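Local coordinates for protein homocitrate synthase (Sulfolobus acidocaldarius, PDB 6KTQ) that catalyses the aldol-type condensation of 2-oxoglutarate with acetyl-CoA to give homocitrate, the first step of lysine biosynthesis through the alpha-aminoadipate pathway, at residues H139-R143 with D144-R148; K184-D188 with A189-R193; K350-G353 with K354-K358; D374-L377 with A378-S382. One frame throughout, in Å; residues are numbered along the deposited sequence.

Contact 1: residues H139-R143 with D144-R148; sequences HHTTR and DEALR. With COA (coenzyme A), chain E.
Glu145 runs at about a right angle to the side chain of Thr142 and slants past that of Thr141, at the point where a short loop turns into a helix. Its CB rests 3.1 Å from Thr142 OG1. The chain then runs out extended, CG anti to the backbone N (chi1 179°), which carries CG and the carboxylate past Thr141 OG1; the spacing there is too tight to be reliable. As modelled, OE1 is 3.8 Å from Thr142 N, so the return bond of a capping box is not made.

What does hold the turn is Thr142, the N-cap. Its OG1 takes the N-H of Glu145 at 2.9 Å, with an N-H...O angle of 160°. Threonine suits this place because a short side chain with its hydroxyl on CB can fold back to the first helical N-H groups, which have no earlier carbonyl to bind. The regular helix bonds begin at once, from Ala146 N to Thr142 O at 2.9 Å and from Leu147 N to Arg143 O at 3.2 Å. Ala146 CB, on the buried side, is 4.1 Å from Thr141 CG2.

At the start of the loop His139 turns its ring edge to coenzyme A, CE1 standing 3.6 Å from C5A of the adenine, while NE2 pairs with Gly129 N and the ring stacks on Tyr128. Arg143, its chain bent at chi2 and chi3, forms a salt bridge through NH1 with Asp132. Leu147 and Ala146 pack on Tyr178 of helix 176-189, and Ala146 and Thr141 also meet Leu135 of helix 132-138 and Tyr128 of strand 123-129.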
loop_
_atom_site.group_PDB
_atom_site.type_symbol
_atom_site.label_atom_id
_atom_site.label_comp_id
_atom_site.label_asym_id
_atom_site.label_seq_id
_atom_site.Cartn_x
_atom_site.Cartn_y
_atom_site.Cartn_z
ATOM N N HIS A 139 -24.428 -8.378 26.790
ATOM C CA HIS A 139 -24.540 -7.116 27.480
ATOM C C HIS A 139 -25.991 -6.659 27.730
ATOM O O HIS A 139 -26.195 -5.720 28.491
ATOM C CB HIS A 139 -23.832 -6.031 26.666
ATOM C CG HIS A 139 -22.370 -6.262 26.496
ATOM N ND1 HIS A 139 -21.477 -6.196 27.542
ATOM C CD2 HIS A 139 -21.638 -6.526 25.389
ATOM C CE1 HIS A 139 -20.256 -6.419 27.090
ATOM N NE2 HIS A 139 -20.327 -6.617 25.788
ATOM N N HIS A 140 -26.966 -7.279 27.071
ATOM C CA HIS A 140 -28.380 -6.885 27.188
ATOM C C HIS A 140 -28.593 -5.383 27.005
ATOM O O HIS A 140 -29.225 -4.716 27.842
ATOM C CB HIS A 140 -28.951 -7.365 28.522
ATOM C CG HIS A 140 -28.743 -8.821 28.740
ATOM N ND1 HIS A 140 -27.781 -9.313 29.596
ATOM C CD2 HIS A 140 -29.306 -9.897 28.144
ATOM C CE1 HIS A 140 -27.794 -10.633 29.553
ATOM N NE2 HIS A 140 -28.709 -11.012 28.678
ATOM N N THR A 141 -28.094 -4.868 25.886
ATOM C CA THR A 141 -28.044 -3.428 25.651
ATOM C C THR A 141 -28.306 -3.151 24.177
ATOM O O THR A 141 -28.361 -4.076 23.362
ATOM C CB THR A 141 -26.695 -2.863 26.136
ATOM O OG1 THR A 141 -26.776 -1.442 26.300
ATOM C CG2 THR A 141 -25.519 -3.203 25.199
ATOM N N THR A 142 -28.492 -1.882 23.841
ATOM C CA THR A 142 -28.710 -1.452 22.479
ATOM C C THR A 142 -27.441 -0.843 21.931
ATOM O O THR A 142 -26.552 -0.468 22.685
ATOM C CB THR A 142 -29.748 -0.326 22.407
ATOM O OG1 THR A 142 -29.213 0.836 23.057
ATOM C CG2 THR A 142 -31.065 -0.756 23.050
ATOM N N ARG A 143 -27.390 -0.698 20.613
ATOM C CA ARG A 143 -26.280 -0.002 19.975
ATOM C C ARG A 143 -25.997 1.352 20.588
ATOM O O ARG A 143 -24.841 1.683 20.862
ATOM C CB ARG A 143 -26.507 0.152 18.463
ATOM C CG ARG A 143 -25.670 -0.822 17.642
ATOM C CD ARG A 143 -26.421 -1.825 16.799
ATOM N NE ARG A 143 -26.362 -1.370 15.431
ATOM C CZ ARG A 143 -26.284 -2.121 14.338
ATOM N NH1 ARG A 143 -26.270 -3.443 14.379
ATOM N NH2 ARG A 143 -26.239 -1.512 13.168
ATOM N N ASP A 144 -27.041 2.148 20.813
ATOM C CA ASP A 144 -26.842 3.511 21.324
ATOM C C ASP A 144 -26.415 3.516 22.777
ATOM O O ASP A 144 -25.564 4.313 23.196
ATOM C CB ASP A 144 -28.115 4.350 21.156
ATOM C CG ASP A 144 -28.308 4.855 19.733
ATOM O OD1 ASP A 144 -27.317 5.115 19.032
ATOM O OD2 ASP A 144 -29.471 5.009 19.316
ATOM N N GLU A 145 -26.998 2.617 23.561
ATOM C CA GLU A 145 -26.673 2.559 24.973
ATOM C C GLU A 145 -25.224 2.098 25.128
ATOM O O GLU A 145 -24.476 2.624 25.958
ATOM C CB GLU A 145 -27.659 1.630 25.655
ATOM C CG GLU A 145 -27.489 1.398 27.145
ATOM C CD GLU A 145 -28.445 0.315 27.645
ATOM O OE1 GLU A 145 -29.497 0.097 26.985
ATOM O OE2 GLU A 145 -28.143 -0.339 28.674
ATOM N N ALA A 146 -24.817 1.124 24.316
ATOM C CA ALA A 146 -23.407 0.692 24.321
ATOM C C ALA A 146 -22.461 1.868 24.031
ATOM O O ALA A 146 -21.449 2.032 24.705
ATOM C CB ALA A 146 -23.193 -0.451 23.328
ATOM N N LEU A 147 -22.799 2.703 23.046
ATOM C CA LEU A 147 -21.978 3.892 22.736
ATOM C C LEU A 147 -21.770 4.816 23.946
ATOM O O LEU A 147 -20.651 5.295 24.203
ATOM C CB LEU A 147 -22.563 4.672 21.550
ATOM C CG LEU A 147 -22.020 4.498 20.129
ATOM C CD1 LEU A 147 -21.268 3.201 19.910
ATOM C CD2 LEU A 147 -23.115 4.700 19.082
ATOM N N ARG A 148 -22.840 5.035 24.710
ATOM C CA ARG A 148 -22.761 5.848 25.928
ATOM C C ARG A 148 -21.882 5.206 26.992
ATOM O O ARG A 148 -21.040 5.883 27.571
ATOM C CB ARG A 148 -24.162 6.118 26.500
ATOM C CG ARG A 148 -24.948 7.201 25.757
ATOM C CD ARG A 148 -26.326 7.474 26.380
ATOM N NE ARG A 148 -27.384 6.696 25.718
ATOM C CZ ARG A 148 -28.187 5.798 26.301
ATOM N NH1 ARG A 148 -28.112 5.529 27.606
ATOM N NH2 ARG A 148 -29.091 5.161 25.562
HETATM N N1A COA E . -18.168 -4.374 30.426
HETATM C C2A COA E . -19.087 -4.377 31.430
HETATM N N3A COA E . -19.715 -5.507 31.872
HETATM C C4A COA E . -19.472 -6.703 31.301
HETATM C C5A COA E . -18.489 -6.781 30.217
HETATM C C6A COA E . -17.844 -5.522 29.791
HETATM N N6A COA E . -16.943 -5.555 28.791
HETATM N N7A COA E . -18.425 -8.074 29.849
HETATM C C8A COA E . -19.303 -8.773 30.626
HETATM N N9A COA E . -19.923 -7.945 31.475
HETATM C C1B COA E . -20.857 -8.312 32.549
HETATM C C2B COA E . -22.056 -9.122 32.136
HETATM O O2B COA E . -23.099 -8.340 31.583
HETATM C C3B COA E . -22.420 -9.706 33.482
HETATM O O3B COA E . -22.970 -8.769 34.381
HETATM P P3B COA E . -24.146 -9.229 35.368
HETATM O O7A COA E . -24.800 -7.920 35.620
HETATM O O8A COA E . -23.386 -9.835 36.530
HETATM O O9A COA E . -24.973 -10.213 34.609
HETATM C C4B COA E . -21.086 -10.120 34.046
HETATM O O4B COA E . -20.154 -9.167 33.477
HETATM C C5B COA E . -21.081 -11.580 33.613
HETATM O O5B COA E . -20.095 -12.357 34.149
HETATM P P1A COA E . -19.986 -13.165 35.534
HETATM O O1A COA E . -18.680 -13.735 35.117
HETATM O O2A COA E . -21.139 -14.069 35.878
HETATM O O3A COA E . -19.871 -11.930 36.563
HETATM P P2A COA E . -19.118 -11.889 37.953
HETATM O O4A COA E . -19.514 -13.090 38.772
HETATM O O5A COA E . -19.266 -10.489 38.481
HETATM O O6A COA E . -17.568 -12.001 37.590
HETATM C CBP COA E . -15.467 -11.371 36.579
HETATM C CCP COA E . -16.948 -11.017 36.748
HETATM C CDP COA E . -14.765 -10.364 35.655
HETATM C CEP COA E . -14.792 -11.326 37.956
HETATM C CAP COA E . -15.410 -12.802 36.037
HETATM O OAP COA E . -16.240 -12.997 34.884
HETATM C C9P COA E . -14.010 -13.181 35.678
HETATM O O9P COA E . -13.203 -13.337 36.565
HETATM N N8P COA E . -13.759 -13.302 34.372
HETATM C C7P COA E . -12.467 -13.665 33.821
HETATM C C6P COA E . -11.931 -12.540 32.923
HETATM C C5P COA E . -12.804 -12.416 31.689
HETATM O O5P COA E . -13.947 -12.896 31.689
HETATM N N4P COA E . -12.280 -11.756 30.646
HETATM C C3P COA E . -13.088 -11.511 29.452
HETATM C C2P COA E . -12.306 -11.029 28.243
HETATM S S1P COA E . -13.562 -10.581 27.006
#

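Contact 2: residues K184-D188 with A189-R193; sequences KTVRD and AGADR
A Schellman motif closes helix 176-189, and Gly190 is its turning point. The chain leaves helical angles there with a positive phi of 119°, where a side chain would be pressed against the carbonyl O of Ala189; glycine has none and can take up this angle. Two backbone bonds reach back into the last turn. Ala191 N binds Val186 O at 2.9 Å, nearly straight at 164°, and inside it Gly190 N binds Arg187 O at 3.0 Å, approaching from above the carbonyl plane. Gly190 N also makes a weak bond to Val186 O. One residue earlier, Ala189 N still bonds to Thr185 O in ordinary helical fashion.

The wrap brings Ala191 over Val186, their CB atoms 4.1 Å apart, so two buried apolar residues touch across the turn; the methyl of Ala191 also lies 3.4 Å from Val186 O. The short alanine lets its CB lie close to Val186. On another side a water donates to Arg187 O at 2.9 Å and to Ala191 O at 2.7 Å, bridging the last helical turn to the outgoing chain.

Val186 packs on Ile150 and Ala189 on Val154, both of helix 143-159. Paired backbone bonds around a glycine of positive phi, with an apolar contact across them, are the signature of the Schellman C-cap, which here turns a helix of the TIM barrel into strand 193-198.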
loop_
_atom_site.group_PDB
_atom_site.type_symbol
_atom_site.label_atom_id
_atom_site.label_comp_id
_atom_site.label_asym_id
_atom_site.label_seq_id
_atom_site.Cartn_x
_atom_site.Cartn_y
_atom_site.Cartn_z
ATOM N N LYS A 184 -15.103 6.177 16.460
ATOM C CA LYS A 184 -15.228 7.639 16.595
ATOM C C LYS A 184 -15.539 7.993 18.026
ATOM O O LYS A 184 -14.935 8.891 18.604
ATOM C CB LYS A 184 -16.366 8.177 15.719
ATOM C CG LYS A 184 -16.061 8.137 14.247
ATOM C CD LYS A 184 -17.284 8.508 13.420
ATOM C CE LYS A 184 -17.051 8.246 11.940
ATOM N NZ LYS A 184 -18.342 8.251 11.202
ATOM N N THR A 185 -16.501 7.275 18.588
ATOM C CA THR A 185 -16.888 7.469 19.989
ATOM C C THR A 185 -15.689 7.366 20.921
ATOM O O THR A 185 -15.401 8.297 21.679
ATOM C CB THR A 185 -17.993 6.481 20.398
ATOM O OG1 THR A 185 -19.116 6.633 19.529
ATOM C CG2 THR A 185 -18.425 6.693 21.818
ATOM N N VAL A 186 -14.936 6.262 20.844
ATOM C CA VAL A 186 -13.825 6.073 21.790
ATOM C C VAL A 186 -12.656 7.002 21.531
ATOM O O VAL A 186 -11.982 7.456 22.475
ATOM C CB VAL A 186 -13.335 4.604 21.863
ATOM C CG1 VAL A 186 -14.472 3.710 22.293
ATOM C CG2 VAL A 186 -12.734 4.153 20.527
ATOM N N ARG A 187 -12.419 7.299 20.260
ATOM C CA ARG A 187 -11.476 8.346 19.904
ATOM C C ARG A 187 -11.846 9.671 20.600
ATOM O O ARG A 187 -11.042 10.234 21.340
ATOM C CB ARG A 187 -11.440 8.517 18.381
ATOM C CG ARG A 187 -10.418 9.539 17.911
ATOM C CD ARG A 187 -11.072 10.766 17.328
ATOM N NE ARG A 187 -11.554 10.522 15.970
ATOM C CZ ARG A 187 -12.799 10.730 15.537
ATOM N NH1 ARG A 187 -13.116 10.467 14.271
ATOM N NH2 ARG A 187 -13.730 11.206 16.338
ATOM N N ASP A 188 -13.067 10.138 20.381
ATOM C CA ASP A 188 -13.528 11.410 20.993
ATOM C C ASP A 188 -13.400 11.373 22.517
ATOM O O ASP A 188 -13.079 12.382 23.138
ATOM C CB ASP A 188 -14.972 11.711 20.603
ATOM C CG ASP A 188 -15.127 12.063 19.124
ATOM O OD1 ASP A 188 -14.105 12.278 18.431
ATOM O OD2 ASP A 188 -16.280 12.115 18.647
ATOM N N ALA A 189 -13.621 10.201 23.114
ATOM C CA ALA A 189 -13.547 10.049 24.568
ATOM C C ALA A 189 -12.133 9.922 25.133
ATOM O O ALA A 189 -11.957 9.925 26.350
ATOM C CB ALA A 189 -14.391 8.862 24.994
ATOM N N GLY A 190 -11.131 9.777 24.264
ATOM C CA GLY A 190 -9.732 9.858 24.677
ATOM C C GLY A 190 -8.866 8.613 24.453
ATOM O O GLY A 190 -7.719 8.591 24.860
ATOM N N ALA A 191 -9.399 7.571 23.825
ATOM C CA ALA A 191 -8.595 6.355 23.572
ATOM C C ALA A 191 -7.610 6.669 22.455
ATOM O O ALA A 191 -8.012 7.269 21.468
ATOM C CB ALA A 191 -9.498 5.208 23.148
ATOM N N ASP A 192 -6.342 6.282 22.603
ATOM C CA ASP A 192 -5.378 6.466 21.533
ATOM C C ASP A 192 -5.085 5.202 20.724
ATOM O O ASP A 192 -4.400 5.291 19.700
ATOM C CB ASP A 192 -4.068 7.035 22.061
ATOM C CG ASP A 192 -3.364 6.092 23.003
ATOM O OD1 ASP A 192 -4.021 5.550 23.909
ATOM O OD2 ASP A 192 -2.162 5.888 22.842
ATOM N N ARG A 193 -5.539 4.035 21.208
ATOM C CA ARG A 193 -5.382 2.754 20.500
ATOM C C ARG A 193 -6.719 2.036 20.504
ATOM O O ARG A 193 -7.512 2.168 21.453
ATOM C CB ARG A 193 -4.308 1.855 21.167
ATOM C CG ARG A 193 -2.893 2.411 21.256
ATOM C CD ARG A 193 -1.879 1.290 21.512
ATOM N NE ARG A 193 -1.868 0.472 20.311
ATOM C CZ ARG A 193 -1.139 0.718 19.233
ATOM N NH1 ARG A 193 -0.217 1.674 19.230
ATOM N NH2 ARG A 193 -1.314 -0.018 18.161
HETATM O O HOH W 1 -8.122 9.939 21.233
#

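Contact 3: residues K350-G353 with K354-K358; sequences KYTG and KHAVK
With chi1 at -164°, Thr352 turns OG1 to the side away from its own N and leaves CG2 between N and the carbonyl carbon. Val357, at chi1 169°, sends CG1 out opposite its N and sets CG2 beside that N, facing back down the helix. The two methyls therefore meet, Thr352 CG2 lying 3.7 Å from Val357 CG2, and the side chains cross at about a right angle. The other branch of Thr352, OG1, rests 3.2 Å from Ala356 CB. A threonine offers both a methyl and a hydroxyl in little volume, and Ala356 is small enough to let the loop come in close.

Gly353 is the N-cap between them. It brings no side chain, so the first turn gains no side-chain capping bond from this residue; its contribution is its carbonyl, which receives the N-H of Val357 at 3.1 Å and 166°. Val357 CG2 also lies 3.5 Å from this same Gly353 O. The residue before the N-cap (N') touches the fourth residue after it (N4), the spacing of a hydrophobic staple, which this methyl contact resembles.

This turn sits among helices. Thr352 packs on Leu377 and Val357 on Ile380, both of helix 370-381, and Lys358 forms a salt bridge with Asp370 at the start of that helix. Ala356 packs on Val322 of helix 319-327.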
loop_
_atom_site.group_PDB
_atom_site.type_symbol
_atom_site.label_atom_id
_atom_site.label_comp_id
_atom_site.label_asym_id
_atom_site.label_seq_id
_atom_site.Cartn_x
_atom_site.Cartn_y
_atom_site.Cartn_z
ATOM N N LYS A 350 12.733 -46.512 7.980
ATOM C CA LYS A 350 12.621 -47.142 6.664
ATOM C C LYS A 350 12.564 -46.147 5.491
ATOM O O LYS A 350 12.641 -46.558 4.320
ATOM C CB LYS A 350 11.415 -48.083 6.612
ATOM C CG LYS A 350 10.081 -47.355 6.650
ATOM C CD LYS A 350 8.925 -48.281 6.958
ATOM C CE LYS A 350 7.617 -47.496 6.942
ATOM N NZ LYS A 350 6.428 -48.325 7.249
ATOM N N TYR A 351 12.436 -44.851 5.792
ATOM C CA TYR A 351 12.379 -43.817 4.748
ATOM C C TYR A 351 13.755 -43.313 4.364
ATOM O O TYR A 351 13.878 -42.468 3.497
ATOM C CB TYR A 351 11.486 -42.634 5.202
ATOM C CG TYR A 351 10.059 -42.866 4.835
ATOM C CD1 TYR A 351 9.231 -43.623 5.637
ATOM C CD2 TYR A 351 9.553 -42.386 3.642
ATOM C CE1 TYR A 351 7.914 -43.906 5.265
ATOM C CE2 TYR A 351 8.237 -42.632 3.264
ATOM C CZ TYR A 351 7.423 -43.405 4.069
ATOM O OH TYR A 351 6.114 -43.672 3.699
ATOM N N THR A 352 14.812 -43.854 4.960
ATOM C CA THR A 352 16.139 -43.287 4.752
ATOM C C THR A 352 16.720 -43.759 3.425
ATOM O O THR A 352 16.098 -44.530 2.660
ATOM C CB THR A 352 17.093 -43.633 5.905
ATOM O OG1 THR A 352 18.233 -42.782 5.874
ATOM C CG2 THR A 352 17.539 -45.075 5.810
ATOM N N GLY A 353 17.902 -43.253 3.136
ATOM C CA GLY A 353 18.655 -43.659 1.967
ATOM C C GLY A 353 20.121 -43.777 2.262
ATOM O O GLY A 353 20.575 -43.528 3.368
ATOM N N LYS A 354 20.864 -44.141 1.231
ATOM C CA LYS A 354 22.297 -44.425 1.378
ATOM C C LYS A 354 23.112 -43.211 1.850
ATOM O O LYS A 354 23.960 -43.349 2.752
ATOM C CB LYS A 354 22.815 -45.058 0.066
ATOM C CG LYS A 354 24.019 -44.433 -0.599
ATOM C CD LYS A 354 24.198 -44.890 -2.052
ATOM C CE LYS A 354 24.013 -43.724 -3.043
ATOM N NZ LYS A 354 22.690 -43.005 -2.981
ATOM N N HIS A 355 22.838 -42.020 1.317
ATOM C CA HIS A 355 23.584 -40.823 1.760
ATOM C C HIS A 355 23.406 -40.519 3.244
ATOM O O HIS A 355 24.370 -40.147 3.936
ATOM C CB HIS A 355 23.266 -39.593 0.884
ATOM C CG HIS A 355 23.655 -39.767 -0.556
ATOM N ND1 HIS A 355 24.972 -39.848 -0.971
ATOM C CD2 HIS A 355 22.906 -39.893 -1.674
ATOM C CE1 HIS A 355 25.013 -40.024 -2.278
ATOM N NE2 HIS A 355 23.771 -40.040 -2.731
ATOM N N ALA A 356 22.182 -40.667 3.741
ATOM C CA ALA A 356 21.901 -40.403 5.138
ATOM C C ALA A 356 22.591 -41.431 6.014
ATOM O O ALA A 356 23.196 -41.085 7.029
ATOM C CB ALA A 356 20.411 -40.448 5.394
ATOM N N VAL A 357 22.482 -42.700 5.626
ATOM C CA VAL A 357 23.097 -43.776 6.424
ATOM C C VAL A 357 24.630 -43.609 6.423
ATOM O O VAL A 357 25.262 -43.659 7.498
ATOM C CB VAL A 357 22.625 -45.158 5.935
ATOM C CG1 VAL A 357 23.449 -46.258 6.554
ATOM C CG2 VAL A 357 21.153 -45.363 6.270
ATOM N N LYS A 358 25.220 -43.337 5.251
ATOM C CA LYS A 358 26.660 -43.085 5.159
ATOM C C LYS A 358 27.075 -41.944 6.046
ATOM O O LYS A 358 28.086 -42.043 6.752
ATOM C CB LYS A 358 27.124 -42.765 3.730
ATOM C CG LYS A 358 27.236 -43.959 2.816
ATOM C CD LYS A 358 27.863 -43.613 1.457
ATOM C CE LYS A 358 27.568 -44.712 0.432
ATOM N NZ LYS A 358 28.691 -44.984 -0.519
#

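Contact 4: residues D374-L377 with A378-S382; sequences DQVL and AKIKS
The flat groups that meet here are peptide units, each carbonyl of Asp374 to Leu377 receiving an N-H from the next turn. Ile380 N comes almost straight in line with the carbonyl bond of Val376, at 2.9 Å from its O, whereas Lys379 N reaches Gln375 O at 3.0 Å from a position tilted 22° out of the carbonyl plane. Ala378 N to Asp374 O and Lys381 N to Leu377 O complete the set, the latter tilted 17°.

Side chains of the second turn lean on the same oxygens. Lys379 lays its CG 3.4 Å from Gln375 O, and Ile380 CG1 comes equally near to Val376 O. Beyond it, Ile380 CD1 meets Val376 CG1 at 3.9 Å. Valine and isoleucine, branched at CB and four residues apart, make a buried apolar ridge. Leu377 and Lys381 run alongside each other in the same direction. Here lysine suits its place twice over: its CE touches Leu377 CD2 at 3.7 Å, while the bend at chi4 (-73°) turns NZ to Lys350 O, with a weaker bond to Thr352 O.

Ser382 gives both its OG, at 2.7 Å, and its backbone N to Lys379 O, so that carbonyl has two donors.

Around this helix, Val376 packs on Phe361 of helix 354-364. Gln375 and Lys379 touch Val401, and Ile380 touches Leu397, both on helix 391-402.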
loop_
_atom_site.group_PDB
_atom_site.type_symbol
_atom_site.label_atom_id
_atom_site.label_comp_id
_atom_site.label_asym_id
_atom_site.label_seq_id
_atom_site.Cartn_x
_atom_site.Cartn_y
_atom_site.Cartn_z
ATOM N N ASP A 374 24.772 -50.775 1.514
ATOM C CA ASP A 374 23.597 -51.355 0.839
ATOM C C ASP A 374 22.921 -52.357 1.742
ATOM O O ASP A 374 21.685 -52.386 1.825
ATOM C CB ASP A 374 23.933 -52.121 -0.457
ATOM C CG ASP A 374 24.418 -51.232 -1.569
ATOM O OD1 ASP A 374 24.071 -50.034 -1.572
ATOM O OD2 ASP A 374 25.168 -51.750 -2.444
ATOM N N GLN A 375 23.719 -53.197 2.400
ATOM C CA GLN A 375 23.160 -54.257 3.214
ATOM C C GLN A 375 22.502 -53.691 4.458
ATOM O O GLN A 375 21.440 -54.131 4.835
ATOM C CB GLN A 375 24.226 -55.313 3.594
ATOM C CG GLN A 375 24.776 -56.131 2.406
ATOM C CD GLN A 375 26.067 -56.867 2.773
ATOM O OE1 GLN A 375 26.070 -57.682 3.681
ATOM N NE2 GLN A 375 27.173 -56.526 2.113
ATOM N N VAL A 376 23.133 -52.729 5.109
ATOM C CA VAL A 376 22.494 -52.075 6.265
ATOM C C VAL A 376 21.183 -51.395 5.867
ATOM O O VAL A 376 20.178 -51.510 6.535
ATOM C CB VAL A 376 23.470 -51.077 6.920
ATOM C CG1 VAL A 376 22.771 -50.196 7.965
ATOM C CG2 VAL A 376 24.614 -51.835 7.559
ATOM N N LEU A 377 21.187 -50.703 4.737
ATOM C CA LEU A 377 19.972 -50.034 4.259
ATOM C C LEU A 377 18.841 -51.049 4.039
ATOM O O LEU A 377 17.669 -50.853 4.458
ATOM C CB LEU A 377 20.297 -49.319 2.963
ATOM C CG LEU A 377 19.761 -47.935 2.627
ATOM C CD1 LEU A 377 19.448 -47.827 1.140
ATOM C CD2 LEU A 377 18.580 -47.490 3.471
ATOM N N ALA A 378 19.180 -52.175 3.431
ATOM C CA ALA A 378 18.194 -53.239 3.222
ATOM C C ALA A 378 17.639 -53.769 4.522
ATOM O O ALA A 378 16.418 -53.993 4.657
ATOM C CB ALA A 378 18.785 -54.383 2.386
ATOM N N LYS A 379 18.503 -53.955 5.515
ATOM C CA LYS A 379 18.033 -54.409 6.812
ATOM C C LYS A 379 17.093 -53.366 7.462
ATOM O O LYS A 379 16.050 -53.725 7.977
ATOM C CB LYS A 379 19.209 -54.723 7.726
ATOM C CG LYS A 379 19.956 -55.984 7.318
ATOM C CD LYS A 379 21.327 -56.061 7.975
ATOM C CE LYS A 379 22.102 -57.276 7.493
ATOM N NZ LYS A 379 21.635 -58.492 8.208
ATOM N N ILE A 380 17.463 -52.085 7.393
ATOM C CA ILE A 380 16.608 -51.005 7.897
ATOM C C ILE A 380 15.227 -51.072 7.235
ATOM O O ILE A 380 14.203 -51.008 7.922
ATOM C CB ILE A 380 17.268 -49.629 7.694
ATOM C CG1 ILE A 380 18.437 -49.442 8.673
ATOM C CG2 ILE A 380 16.265 -48.495 7.918
ATOM C CD1 ILE A 380 19.353 -48.307 8.297
ATOM N N LYS A 381 15.204 -51.259 5.917
ATOM C CA LYS A 381 13.965 -51.224 5.150
ATOM C C LYS A 381 13.164 -52.528 5.266
ATOM O O LYS A 381 11.991 -52.565 4.854
ATOM C CB LYS A 381 14.245 -50.855 3.678
ATOM C CG LYS A 381 14.599 -49.367 3.451
ATOM C CD LYS A 381 14.952 -49.036 2.010
ATOM C CE LYS A 381 15.307 -47.553 1.827
ATOM N NZ LYS A 381 14.058 -46.721 1.914
ATOM N N SER A 382 13.755 -53.572 5.861
ATOM C CA SER A 382 13.061 -54.864 6.001
ATOM C C SER A 382 12.078 -54.912 7.163
ATOM O O SER A 382 11.300 -55.870 7.292
ATOM C CB SER A 382 14.079 -56.022 6.168
ATOM O OG SER A 382 14.658 -55.988 7.464
#

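Along the chain the contacts come in numerical order and form two distant pairs. Contacts 1 and 2, centres about 17 Å apart, lie in the catalytic barrel domain at the start of helix 143-159 and the end of helix 176-189; these helices touch where Leu147 O lies 3.5 Å from Thr185 CG2. Contacts 3 and 4, centres about 9 Å apart, belong to the region after the barrel, on the successive helices 354-364 and 370-381, joined by Thr352 CG2 against Leu377 CD2 at 3.5 Å. The centres of contacts 2 and 3 are about 62 Å apart. Contact 1 alone includes a coenzyme A pocket residue; the later pair lies in a mostly helical region far from it.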